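Local coordinates for protein acetyltransferase (Vibrio fischeri, PDB 3JVN) that is an acetyltransferase-fold protein of the GNAT family that probably transfers acyl groups, its substrate not being established, at residues D25-H28 with Q29-P32; Q108-M111 with R112-E116. All blocks are in the same frame, centred on the assembly; numbering follows the deposited sequence.

Contact 1. Residues D25-H28 with Q29-P32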
loop_
_atom_site.group_PDB
_atom_site.type_symbol
_atom_site.label_atom_id
_atom_site.label_comp_id
_atom_site.label_asym_id
_atom_site.label_seq_id
_atom_site.Cartn_x
_atom_site.Cartn_y
_atom_site.Cartn_z
ATOM N N ASP A 25 -11.801 15.742 -19.816
ATOM C CA ASP A 25 -12.328 17.072 -20.099
ATOM C C ASP A 25 -13.043 17.656 -18.890
ATOM O O ASP A 25 -12.737 18.767 -18.454
ATOM C CB ASP A 25 -13.298 17.026 -21.276
ATOM C CG ASP A 25 -13.686 18.410 -21.748
ATOM O OD1 ASP A 25 -12.833 19.081 -22.354
ATOM O OD2 ASP A 25 -14.828 18.840 -21.504
ATOM N N GLU A 26 -14.001 16.902 -18.360
ATOM C CA GLU A 26 -14.764 17.331 -17.200
ATOM C C GLU A 26 -13.833 17.553 -16.005
ATOM O O GLU A 26 -14.115 18.373 -15.136
ATOM C CB GLU A 26 -15.833 16.280 -16.859
ATOM C CG GLU A 26 -16.743 15.914 -18.038
ATOM C CD GLU A 26 -17.644 14.710 -17.766
ATOM O OE1 GLU A 26 -18.307 14.231 -18.720
ATOM O OE2 GLU A 26 -17.690 14.239 -16.606
ATOM N N HIS A 27 -12.722 16.824 -15.971
ATOM C CA HIS A 27 -11.754 16.956 -14.889
ATOM C C HIS A 27 -11.186 18.371 -14.864
ATOM O O HIS A 27 -11.135 19.015 -13.818
ATOM C CB HIS A 27 -10.625 15.929 -15.065
ATOM C CG HIS A 27 -10.823 14.664 -14.280
ATOM N ND1 HIS A 27 -12.068 14.229 -13.865
ATOM C CD2 HIS A 27 -9.938 13.742 -13.840
ATOM C CE1 HIS A 27 -11.934 13.095 -13.201
ATOM N NE2 HIS A 27 -10.653 12.775 -13.170
ATOM N N HIS A 28 -10.780 18.848 -16.036
ATOM C CA HIS A 28 -10.208 20.183 -16.204
ATOM C C HIS A 28 -11.257 21.286 -16.035
ATOM O O HIS A 28 -10.926 22.470 -16.032
ATOM C CB HIS A 28 -9.589 20.295 -17.597
ATOM C CG HIS A 28 -8.669 21.462 -17.758
ATOM N ND1 HIS A 28 -7.450 21.537 -17.121
ATOM C CD2 HIS A 28 -8.801 22.614 -18.457
ATOM C CE1 HIS A 28 -6.871 22.685 -17.419
ATOM N NE2 HIS A 28 -7.670 23.358 -18.228
ATOM N N GLN A 29 -12.520 20.894 -15.896
ATOM C CA GLN A 29 -13.606 21.853 -15.732
ATOM C C GLN A 29 -14.043 22.060 -14.276
ATOM O O GLN A 29 -14.685 23.064 -13.952
ATOM C CB GLN A 29 -14.795 21.443 -16.611
ATOM C CG GLN A 29 -14.544 21.707 -18.103
ATOM C CD GLN A 29 -15.672 21.226 -19.011
ATOM O OE1 GLN A 29 -15.734 21.595 -20.185
ATOM N NE2 GLN A 29 -16.555 20.385 -18.476
ATOM N N GLN A 30 -13.712 21.111 -13.403
ATOM C CA GLN A 30 -14.043 21.248 -11.985
ATOM C C GLN A 30 -12.841 21.895 -11.302
ATOM O O GLN A 30 -12.952 22.959 -10.692
ATOM C CB GLN A 30 -14.317 19.889 -11.332
ATOM C CG GLN A 30 -15.712 19.330 -11.566
ATOM C CD GLN A 30 -15.781 18.408 -12.766
ATOM O OE1 GLN A 30 -15.044 17.423 -12.849
ATOM N NE2 GLN A 30 -16.674 18.717 -13.700
ATOM N N CYS A 31 -11.690 21.245 -11.421
ATOM C CA CYS A 31 -10.455 21.738 -10.831
ATOM C C CYS A 31 -9.438 21.962 -11.948
ATOM O O CYS A 31 -8.550 21.138 -12.168
ATOM C CB CYS A 31 -9.924 20.722 -9.816
ATOM S SG CYS A 31 -8.314 21.118 -9.091
ATOM N N PRO A 32 -9.564 23.087 -12.675
ATOM C CA PRO A 32 -8.666 23.440 -13.780
ATOM C C PRO A 32 -7.192 23.451 -13.364
ATOM O O PRO A 32 -6.340 22.853 -14.030
ATOM C CB PRO A 32 -9.147 24.833 -14.184
ATOM C CG PRO A 32 -10.582 24.827 -13.802
ATOM C CD PRO A 32 -10.563 24.149 -12.465
#
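His27 O collects two backbone donors, Gln30 N at 3.3 Å and Cys31 N likewise at 3.3 Å, and both bonds are weak. The one carbonyl thus serves a residue three places on and another four places on, the mixed spacing of a loosely bonded turn. Beyond it, the imidazole of His28 meets Pro32: CG of the histidine stands opposite its backbone N (chi1 -165°), which leaves the ring beside the residue's own carbonyl. There Pro32 CA comes over one face as a CH-pi contact, 4.2 Å from the His28 ring centroid and displaced toward the rim. The same Pro32 CA lies 3.3 Å from His28 O in a CA-H...O contact, while Pro32 CG, also 3.3 Å from His28 O, brings the pyrrolidine ring against that carbonyl.

All this belongs to the last turn of helix 13-30 and the loop that leaves it; the helix follows strand 4-7, as the first helix does in GNAT acetyltransferases. The turn is a surface one. Along its flank Asp25 and Gln29 lie one turn apart, carboxylate and amide set steeply, 69° between their planes; the orientation of the amide is uncertain, and the nature of their meeting with it. Gln30 is bent at its second torsion (chi2 93°), and its amide is crowded against Glu26 O in the model, its exact placement doubtful. The extended Glu26 chain runs the other way: OE1 is hydrogen-bonded to Tyr95 OH, and OE2 makes a long, weak ion pair with Arg101 NH1.

Contact 2. Residues Q108-M111 with R112-E116. With SO4 (sulfate ion), chain B.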
loop_
_atom_site.group_PDB
_atom_site.type_symbol
_atom_site.label_atom_id
_atom_site.label_comp_id
_atom_site.label_asym_id
_atom_site.label_seq_id
_atom_site.Cartn_x
_atom_site.Cartn_y
_atom_site.Cartn_z
ATOM N N GLN A 108 -21.935 -1.232 -10.121
ATOM C CA GLN A 108 -21.787 -2.471 -10.871
ATOM C C GLN A 108 -20.417 -2.566 -11.550
ATOM O O GLN A 108 -19.987 -3.656 -11.933
ATOM C CB GLN A 108 -22.930 -2.634 -11.881
ATOM C CG GLN A 108 -23.254 -1.396 -12.680
ATOM C CD GLN A 108 -24.589 -1.499 -13.401
ATOM O OE1 GLN A 108 -25.626 -1.759 -12.784
ATOM N NE2 GLN A 108 -24.574 -1.275 -14.711
ATOM N N LEU A 109 -19.730 -1.430 -11.682
ATOM C CA LEU A 109 -18.391 -1.406 -12.272
ATOM C C LEU A 109 -17.370 -1.656 -11.158
ATOM O O LEU A 109 -16.439 -2.440 -11.321
ATOM C CB LEU A 109 -18.116 -0.057 -12.945
ATOM C CG LEU A 109 -18.814 0.222 -14.280
ATOM C CD1 LEU A 109 -18.580 1.664 -14.682
ATOM C CD2 LEU A 109 -18.292 -0.714 -15.349
HETATM N N MSE A 110 -17.551 -0.984 -10.026
HETATM C CA MSE A 110 -16.668 -1.162 -8.881
HETATM C C MSE A 110 -16.835 -2.588 -8.373
HETATM O O MSE A 110 -15.913 -3.178 -7.810
HETATM C CB MSE A 110 -17.042 -0.192 -7.756
HETATM C CG MSE A 110 -16.449 1.216 -7.880
HETATM SE SE MSE A 110 -14.499 1.238 -7.640
HETATM C CE MSE A 110 -14.375 -0.194 -6.323
HETATM N N MSE A 111 -18.038 -3.120 -8.571
HETATM C CA MSE A 111 -18.390 -4.469 -8.143
HETATM C C MSE A 111 -17.632 -5.503 -8.965
HETATM O O MSE A 111 -17.163 -6.520 -8.444
HETATM C CB MSE A 111 -19.896 -4.691 -8.316
HETATM C CG MSE A 111 -20.594 -5.302 -7.101
HETATM SE SE MSE A 111 -20.635 -4.104 -5.560
HETATM C CE MSE A 111 -18.996 -4.667 -4.684
ATOM N N ARG A 112 -17.530 -5.237 -10.261
ATOM C CA ARG A 112 -16.839 -6.135 -11.168
ATOM C C ARG A 112 -15.333 -6.161 -10.878
ATOM O O ARG A 112 -14.764 -7.223 -10.621
ATOM C CB ARG A 112 -17.077 -5.701 -12.617
ATOM C CG ARG A 112 -16.456 -6.631 -13.648
ATOM C CD ARG A 112 -17.168 -7.983 -13.687
ATOM N NE ARG A 112 -16.477 -8.965 -14.523
ATOM C CZ ARG A 112 -15.240 -9.405 -14.292
ATOM N NH1 ARG A 112 -14.545 -8.955 -13.248
ATOM N NH2 ARG A 112 -14.694 -10.300 -15.103
ATOM N N ILE A 113 -14.689 -4.998 -10.904
ATOM C CA ILE A 113 -13.256 -4.961 -10.664
ATOM C C ILE A 113 -12.839 -5.619 -9.344
ATOM O O ILE A 113 -11.778 -6.254 -9.273
ATOM C CB ILE A 113 -12.693 -3.512 -10.749
ATOM C CG1 ILE A 113 -11.158 -3.566 -10.687
ATOM C CG2 ILE A 113 -13.271 -2.634 -9.647
ATOM C CD1 ILE A 113 -10.453 -2.324 -11.236
ATOM N N GLU A 114 -13.669 -5.482 -8.309
ATOM C CA GLU A 114 -13.373 -6.084 -7.009
ATOM C C GLU A 114 -13.520 -7.605 -7.088
ATOM O O GLU A 114 -12.860 -8.340 -6.362
ATOM C CB GLU A 114 -14.320 -5.546 -5.934
ATOM C CG GLU A 114 -14.250 -4.046 -5.687
ATOM C CD GLU A 114 -15.266 -3.584 -4.644
ATOM O OE1 GLU A 114 -15.403 -2.360 -4.430
ATOM O OE2 GLU A 114 -15.933 -4.452 -4.041
ATOM N N GLN A 115 -14.388 -8.079 -7.970
ATOM C CA GLN A 115 -14.572 -9.512 -8.113
ATOM C C GLN A 115 -13.245 -10.128 -8.529
ATOM O O GLN A 115 -12.749 -11.043 -7.876
ATOM C CB GLN A 115 -15.632 -9.798 -9.166
ATOM C CG GLN A 115 -16.027 -11.252 -9.284
ATOM C CD GLN A 115 -16.915 -11.488 -10.493
ATOM O OE1 GLN A 115 -16.446 -11.455 -11.632
ATOM N NE2 GLN A 115 -18.207 -11.709 -10.255
ATOM N N GLU A 116 -12.674 -9.620 -9.620
ATOM C CA GLU A 116 -11.393 -10.108 -10.126
ATOM C C GLU A 116 -10.272 -9.858 -9.123
ATOM O O GLU A 116 -9.359 -10.672 -8.972
ATOM C CB GLU A 116 -11.061 -9.429 -11.450
ATOM C CG GLU A 116 -11.618 -10.164 -12.655
ATOM C CD GLU A 116 -10.756 -11.338 -13.072
ATOM O OE1 GLU A 116 -9.661 -11.104 -13.625
ATOM O OE2 GLU A 116 -11.164 -12.493 -12.831
HETATM S S SO4 B . -16.697 -10.645 -18.023
HETATM O O1 SO4 B . -16.090 -10.075 -19.247
HETATM O O2 SO4 B . -15.664 -11.363 -17.258
HETATM O O3 SO4 B . -17.754 -11.601 -18.409
HETATM O O4 SO4 B . -17.285 -9.564 -17.197
#
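Ile113 N is hydrogen-bonded to Leu109 O at 3.1 Å, nearly straight (173°), in the helical backbone that carries the side chains of this contact. Two selenomethionine methyls, Met110 CE and Met111 CE, lie near the carboxylate of Glu114, the first by OE1 and the second by OE2, with the exact approach uncertain. The Glu114 chain is extended beyond CG, while both selenomethionine chains are bent at their last two torsions. Met110 CE also packs on Ile113 CG2 at 4.3 Å.

On another flank Arg112 sends its guanidinium to a sulfate ion, probably from the crystallisation liquor. Arg112 NE binds sulfate O4 at 2.9 Å and NH2 binds O2 at 2.6 Å, a two-pronged grip at the edge of the group. Gln115 OE1 lies 3.5 Å above the guanidinium plane, over its centre, and Arg7 N adds a further hydrogen bond to the sulfate.

Helix 105-118 is the crossover of the beta-alpha-beta unit between strands 86-96 and 124-127: Leu109, Met110 and Ile113 press on Ile71 of strand 67-79 and on Ile91 or Leu94 of strand 86-96, while Arg112 reaches Ile5 and Tyr59 on strands 4-7 and 56-62.

Contact 1 and contact 2 lie on opposite sides of the chain's centre, their own centres 26 Å apart and their nearest atoms about 13 Å apart, without touching. Strand 86-96 connects them indirectly: Leu94 receives Leu109 and Met110 of contact 2, while its neighbour Tyr95 is hydrogen-bonded to Glu26 of contact 1. Arg101, the weak partner of Glu26, comes from the segment joining that strand to helix 105-118. By family resemblance this segment corresponds to the loop that binds the acetyl-CoA pyrophosphate in GNAT relatives; no cofactor is bound at either contact here. The sulfate belongs to contact 2; its second partner, Arg7, lies on strand 4-7, which precedes helix 13-30, and it marks no substrate site by itself.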